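Side-chain contacts in 2-oxoglutarate (2OG) and Fe(II)-dependent oxygenase superfamily protein (Arabidopsis thaliana, PDB 6KWA), which probably catalyses the 2-oxoglutarate-dependent oxidation of the auxin indole-3-acetic acid to inactive 2-oxoindole-3-acetic acid: residues N152-K157 / H228-K233; K46-L51 / M237-A242. One frame throughout, in Å; residues are numbered along the deposited sequence.

In the fold
Both contacts hang on neighbouring antiparallel strands of the larger sheet of the jelly-roll core, and their centres lie about 13 Å apart. Contact 1 spans the interior between the two sheets, whereas contact 2 fastens an N-terminal helix to the outer side of the larger one. Strands 147-155 and 237-245 join them directly: Tyr154 N lies 2.7 Å from Arg238 O, a probable hydrogen bond, and Lys153 CD packs 3.6 Å from Tyr239 CE1. Asn152 and Tyr154 of contact 1, with Arg238 and Ser240 of contact 2, bind 2-oxoglutarate in this protein, although none is bound in this model. His228 holds the magnesium ion, about 12 Å from the side chain of Ile241.

Contact 1: N152-K157 / H228-K233; sequences NKYHFK and HRVQCK. With MG (magnesium ion), chain D.
Val230 and Cys232 face Tyr154 and Phe156 across the interior of the barrel, in a contact of apolar, CH-pi and sulfur-aromatic packing, without hydrogen bonds between the two segments. At the start of strand 228-231, His228 turns to the metal instead: its NE2 binds the magnesium ion at 2.1 Å, and His169 and Asp171 supply the other protein ligands. With His228 CG between the backbone N and the carbonyl carbon (chi1 56°), the ring is placed to reach the metal, and the hydrogen bond of ND1 to Val226 O together with the NE2-magnesium bond limits its rotation about CB-CG. Arg229 points to the other side of the strand and makes a cation-pi contact with Phe197. Val230 comes back inward, and its CG1 meets the Tyr154 ring obliquely at CE1, 4.2 Å away. The same valine also touches Arg238, which lies next to the Tyr154 ring. At Cys232 the contact is closer. Cys232 CB stands over one face of the Phe156 ring, toward its rim, 4.1 Å from the centroid and 14° off the normal, as a CH-pi contact. With the sulfur anti to the backbone N (chi1 169°), Cys232 SG lies 3.7 Å from Phe156 CB, near the root of the ring, and makes an oblique sulfur-aromatic contact with it. Thr160 and Val161 pack on the same cysteine. Two sheets closing over a shared interior, with a His-Asp-His metal site and the 2-oxoglutarate-binding residues between them, are the hallmark of the double-stranded beta-helix of Fe(II)-dependent oxygenases, whose iron is probably replaced here by magnesium.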
loop_
_atom_site.group_PDB
_atom_site.type_symbol
_atom_site.label_atom_id
_atom_site.label_comp_id
_atom_site.label_asym_id
_atom_site.label_seq_id
_atom_site.Cartn_x
_atom_site.Cartn_y
_atom_site.Cartn_z
ATOM N N ASN A 152 -2.852 9.006 5.117
ATOM C CA ASN A 152 -3.703 8.749 6.239
ATOM C C ASN A 152 -3.220 9.496 7.469
ATOM O O ASN A 152 -2.015 9.627 7.656
ATOM C CB ASN A 152 -3.711 7.242 6.513
ATOM C CG ASN A 152 -3.940 6.418 5.237
ATOM O OD1 ASN A 152 -5.042 6.397 4.694
ATOM N ND2 ASN A 152 -2.888 5.749 4.752
ATOM N N LYS A 153 -4.163 9.980 8.289
ATOM C CA LYS A 153 -3.873 10.592 9.596
ATOM C C LYS A 153 -4.659 9.860 10.672
ATOM O O LYS A 153 -5.900 9.871 10.657
ATOM C CB LYS A 153 -4.234 12.078 9.614
ATOM C CG LYS A 153 -4.080 12.762 10.978
ATOM C CD LYS A 153 -4.076 14.295 10.859
ATOM C CE LYS A 153 -4.498 14.994 12.137
ATOM N NZ LYS A 153 -4.140 16.449 12.041
ATOM N N TYR A 154 -3.962 9.186 11.580
ATOM C CA TYR A 154 -4.653 8.479 12.667
ATOM C C TYR A 154 -4.591 9.327 13.916
ATOM O O TYR A 154 -3.501 9.786 14.294
ATOM C CB TYR A 154 -4.035 7.089 12.949
ATOM C CG TYR A 154 -4.119 6.223 11.757
ATOM C CD1 TYR A 154 -5.230 5.423 11.561
ATOM C CD2 TYR A 154 -3.128 6.255 10.782
ATOM C CE1 TYR A 154 -5.343 4.661 10.440
ATOM C CE2 TYR A 154 -3.236 5.499 9.646
ATOM C CZ TYR A 154 -4.333 4.708 9.486
ATOM O OH TYR A 154 -4.389 3.973 8.345
ATOM N N HIS A 155 -5.735 9.529 14.551
ATOM C CA HIS A 155 -5.725 10.223 15.796
ATOM C C HIS A 155 -6.164 9.345 16.975
ATOM O O HIS A 155 -7.350 9.032 17.125
ATOM C CB HIS A 155 -6.646 11.422 15.714
ATOM C CG HIS A 155 -6.647 12.239 16.977
ATOM N ND1 HIS A 155 -7.736 12.994 17.365
ATOM C CD2 HIS A 155 -5.705 12.386 17.942
ATOM C CE1 HIS A 155 -7.437 13.595 18.508
ATOM N NE2 HIS A 155 -6.212 13.253 18.878
ATOM N N PHE A 156 -5.221 8.892 17.789
ATOM C CA PHE A 156 -5.539 8.040 18.945
ATOM C C PHE A 156 -5.516 8.864 20.234
ATOM O O PHE A 156 -4.534 9.541 20.528
ATOM C CB PHE A 156 -4.550 6.854 19.006
ATOM C CG PHE A 156 -4.615 5.971 17.784
ATOM C CD1 PHE A 156 -5.843 5.607 17.249
ATOM C CD2 PHE A 156 -3.465 5.573 17.127
ATOM C CE1 PHE A 156 -5.916 4.827 16.131
ATOM C CE2 PHE A 156 -3.539 4.794 16.000
ATOM C CZ PHE A 156 -4.773 4.422 15.503
ATOM N N LYS A 157 -6.621 8.815 20.972
ATOM C CA LYS A 157 -6.780 9.516 22.248
ATOM C C LYS A 157 -6.630 8.541 23.413
ATOM O O LYS A 157 -6.662 7.343 23.174
ATOM C CB LYS A 157 -8.152 10.192 22.308
ATOM C CG LYS A 157 -8.041 11.723 22.473
ATOM C CD LYS A 157 -8.925 12.553 21.504
ATOM C CE LYS A 157 -8.435 13.958 21.528
ATOM N NZ LYS A 157 -9.449 14.829 20.791
ATOM N N HIS A 228 -5.054 -7.633 7.908
ATOM C CA HIS A 228 -4.270 -6.777 8.775
ATOM C C HIS A 228 -5.107 -5.694 9.456
ATOM O O HIS A 228 -6.223 -5.371 9.031
ATOM C CB HIS A 228 -3.113 -6.140 7.973
ATOM C CG HIS A 228 -3.550 -5.387 6.758
ATOM N ND1 HIS A 228 -3.975 -6.015 5.606
ATOM C CD2 HIS A 228 -3.591 -4.056 6.497
ATOM C CE1 HIS A 228 -4.279 -5.105 4.696
ATOM N NE2 HIS A 228 -4.054 -3.909 5.210
ATOM N N ARG A 229 -4.532 -5.120 10.503
ATOM C CA ARG A 229 -5.181 -4.036 11.232
ATOM C C ARG A 229 -4.101 -3.233 11.934
ATOM O O ARG A 229 -2.981 -3.719 12.130
ATOM C CB ARG A 229 -6.156 -4.564 12.279
ATOM C CG ARG A 229 -5.554 -5.716 13.025
ATOM C CD ARG A 229 -6.329 -6.117 14.250
ATOM N NE ARG A 229 -5.538 -7.044 15.056
ATOM C CZ ARG A 229 -6.013 -7.708 16.100
ATOM N NH1 ARG A 229 -7.281 -7.552 16.452
ATOM N NH2 ARG A 229 -5.230 -8.538 16.780
ATOM N N VAL A 230 -4.452 -2.020 12.340
ATOM C CA VAL A 230 -3.545 -1.200 13.122
ATOM C C VAL A 230 -4.088 -1.091 14.546
ATOM O O VAL A 230 -5.255 -0.766 14.770
ATOM C CB VAL A 230 -3.334 0.191 12.500
ATOM C CG1 VAL A 230 -4.667 0.866 12.218
ATOM C CG2 VAL A 230 -2.470 1.047 13.417
ATOM N N GLN A 231 -3.237 -1.434 15.502
ATOM C CA GLN A 231 -3.584 -1.386 16.912
ATOM C C GLN A 231 -3.062 -0.117 17.564
ATOM O O GLN A 231 -1.957 0.335 17.265
ATOM C CB GLN A 231 -3.013 -2.595 17.630
ATOM C CG GLN A 231 -4.026 -3.625 18.005
ATOM C CD GLN A 231 -3.498 -4.509 19.092
ATOM O OE1 GLN A 231 -2.285 -4.581 19.304
ATOM N NE2 GLN A 231 -4.395 -5.187 19.797
ATOM N N CYS A 232 -3.849 0.459 18.461
ATOM C CA CYS A 232 -3.385 1.632 19.187
ATOM C C CYS A 232 -2.473 1.255 20.352
ATOM O O CYS A 232 -2.873 0.496 21.227
ATOM C CB CYS A 232 -4.572 2.440 19.702
ATOM S SG CYS A 232 -4.070 3.711 20.856
ATOM N N LYS A 233 -1.269 1.821 20.397
ATOM C CA LYS A 233 -0.306 1.449 21.433
ATOM C C LYS A 233 -0.108 2.640 22.367
ATOM O O LYS A 233 0.255 2.479 23.535
ATOM C CB LYS A 233 1.052 1.022 20.841
ATOM C CG LYS A 233 1.089 -0.363 20.163
ATOM C CD LYS A 233 2.502 -0.738 19.656
ATOM C CE LYS A 233 2.901 0.015 18.386
ATOM N NZ LYS A 233 4.111 -0.561 17.703
HETATM MG MG MG D . -4.704 -2.017 4.608
#

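Contact 2: K46-L51 / M237-A242; sequences KTVIDL and MRYSIA
Val48 and Ile49 of helix 38-51 pack against Tyr239 and Ile241 on the outer side of the larger sheet of the double-stranded beta-helix, a helix-on-sheet contact between the N-terminal region and the catalytic core. The short segments approach to 9.0 Å between axes, with 116° between their directions. The main interaction is CH-pi: Ile49 CG1 lies over the centre of the Tyr239 ring, 3.5 Å from the centroid and 7° off the normal. With Tyr239 CG anti to its carbonyl carbon (chi1 -61°), the ring reaches out to the helix and offers a face to Ile49, and the isoleucine crosses it at about a right angle, with CD1 above the CD2-CE2 side and CG2 toward the hydroxyl end. Replacing Tyr239 with an alanine would probably leave Ile49 without the flat surface it rests on and open a gap between helix and strand. Phe52 also touches this ring, and Asp181 OD2 accepts a hydrogen bond from the Tyr239 backbone N. Arg238 and Ser240, on the other side of the strand, are 2-oxoglutarate-binding residues, and Arg238 is salt-bridged to Asp180. The remaining contacts are apolar and fall to Val48, whose two methyls divide the work. Val48 CG1 meets the Tyr239 ring obliquely at CD1, 4.0 Å away, while Val48 CG2 lies 4.0 Å from Ile241 CG1.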
loop_
_atom_site.group_PDB
_atom_site.type_symbol
_atom_site.label_atom_id
_atom_site.label_comp_id
_atom_site.label_asym_id
_atom_site.label_seq_id
_atom_site.Cartn_x
_atom_site.Cartn_y
_atom_site.Cartn_z
ATOM N N LYS A 46 6.421 15.035 5.556
ATOM C CA LYS A 46 6.218 16.394 6.037
ATOM C C LYS A 46 5.095 17.055 5.236
ATOM O O LYS A 46 4.252 17.757 5.793
ATOM C CB LYS A 46 7.495 17.223 5.892
ATOM C CG LYS A 46 8.697 16.776 6.718
ATOM C CD LYS A 46 9.848 17.778 6.480
ATOM C CE LYS A 46 11.062 17.499 7.350
ATOM N NZ LYS A 46 11.758 16.287 6.811
ATOM N N THR A 47 5.099 16.837 3.922
ATOM C CA THR A 47 4.043 17.376 3.057
ATOM C C THR A 47 2.684 16.857 3.551
ATOM O O THR A 47 1.722 17.605 3.595
ATOM C CB THR A 47 4.263 16.989 1.586
ATOM O OG1 THR A 47 5.499 17.536 1.137
ATOM C CG2 THR A 47 3.151 17.493 0.667
ATOM N N VAL A 48 2.636 15.573 3.918
ATOM C CA VAL A 48 1.415 14.924 4.382
ATOM C C VAL A 48 0.870 15.542 5.668
ATOM O O VAL A 48 -0.328 15.792 5.799
ATOM C CB VAL A 48 1.637 13.414 4.642
ATOM C CG1 VAL A 48 0.511 12.849 5.524
ATOM C CG2 VAL A 48 1.745 12.637 3.308
ATOM N N ILE A 49 1.755 15.734 6.635
ATOM C CA ILE A 49 1.380 16.398 7.858
ATOM C C ILE A 49 0.830 17.779 7.509
ATOM O O ILE A 49 -0.185 18.213 8.053
ATOM C CB ILE A 49 2.563 16.486 8.820
ATOM C CG1 ILE A 49 2.963 15.075 9.257
ATOM C CG2 ILE A 49 2.215 17.331 10.018
ATOM C CD1 ILE A 49 4.254 15.011 10.090
ATOM N N ASP A 50 1.480 18.456 6.573
ATOM C CA ASP A 50 1.036 19.778 6.184
ATOM C C ASP A 50 -0.286 19.770 5.393
ATOM O O ASP A 50 -1.137 20.645 5.593
ATOM C CB ASP A 50 2.101 20.485 5.353
ATOM C CG ASP A 50 1.886 21.990 5.323
ATOM O OD1 ASP A 50 1.884 22.582 6.424
ATOM O OD2 ASP A 50 1.677 22.578 4.237
ATOM N N LEU A 51 -0.452 18.829 4.462
ATOM C CA LEU A 51 -1.707 18.789 3.709
ATOM C C LEU A 51 -2.887 18.580 4.659
ATOM O O LEU A 51 -3.951 19.171 4.461
ATOM C CB LEU A 51 -1.680 17.701 2.625
ATOM C CG LEU A 51 -0.684 17.996 1.506
ATOM C CD1 LEU A 51 -0.717 16.973 0.383
ATOM C CD2 LEU A 51 -0.924 19.406 0.941
ATOM N N MET A 237 -0.550 10.913 17.435
ATOM C CA MET A 237 -0.862 11.180 16.037
ATOM C C MET A 237 0.027 10.301 15.187
ATOM O O MET A 237 1.201 10.120 15.488
ATOM C CB MET A 237 -0.648 12.648 15.674
ATOM C CG MET A 237 -1.667 13.593 16.264
ATOM S SD MET A 237 -3.242 13.532 15.396
ATOM C CE MET A 237 -4.069 14.940 16.140
ATOM N N ARG A 238 -0.543 9.719 14.145
ATOM C CA ARG A 238 0.190 8.773 13.322
ATOM C C ARG A 238 -0.127 9.084 11.847
ATOM O O ARG A 238 -1.276 9.372 11.504
ATOM C CB ARG A 238 -0.188 7.350 13.750
ATOM C CG ARG A 238 0.369 6.203 12.949
ATOM C CD ARG A 238 -0.042 4.887 13.626
ATOM N NE ARG A 238 0.477 3.726 12.906
ATOM C CZ ARG A 238 -0.068 3.243 11.795
ATOM N NH1 ARG A 238 -1.131 3.835 11.279
ATOM N NH2 ARG A 238 0.455 2.186 11.184
ATOM N N TYR A 239 0.894 9.116 11.000
ATOM C CA TYR A 239 0.712 9.418 9.588
ATOM C C TYR A 239 1.269 8.286 8.746
ATOM O O TYR A 239 2.351 7.817 9.022
ATOM C CB TYR A 239 1.426 10.712 9.224
ATOM C CG TYR A 239 0.916 11.927 9.975
ATOM C CD1 TYR A 239 -0.145 12.679 9.485
ATOM C CD2 TYR A 239 1.490 12.306 11.185
ATOM C CE1 TYR A 239 -0.617 13.769 10.170
ATOM C CE2 TYR A 239 1.032 13.413 11.881
ATOM C CZ TYR A 239 -0.020 14.143 11.371
ATOM O OH TYR A 239 -0.493 15.241 12.053
ATOM N N SER A 240 0.545 7.841 7.727
ATOM C CA SER A 240 1.057 6.785 6.844
ATOM C C SER A 240 0.741 7.136 5.403
ATOM O O SER A 240 -0.225 7.877 5.111
ATOM C CB SER A 240 0.499 5.414 7.214
ATOM O OG SER A 240 -0.838 5.271 6.788
ATOM N N ILE A 241 1.596 6.673 4.505
ATOM C CA ILE A 241 1.370 6.867 3.085
ATOM C C ILE A 241 1.213 5.512 2.414
ATOM O O ILE A 241 2.143 4.689 2.486
ATOM C CB ILE A 241 2.540 7.596 2.426
ATOM C CG1 ILE A 241 2.914 8.837 3.237
ATOM C CG2 ILE A 241 2.208 7.878 1.002
ATOM C CD1 ILE A 241 4.372 9.310 3.019
ATOM N N ALA A 242 0.082 5.284 1.739
ATOM C CA ALA A 242 -0.156 3.988 1.076
ATOM C C ALA A 242 -0.311 4.176 -0.415
ATOM O O ALA A 242 -0.970 5.124 -0.872
ATOM C CB ALA A 242 -1.394 3.297 1.646
#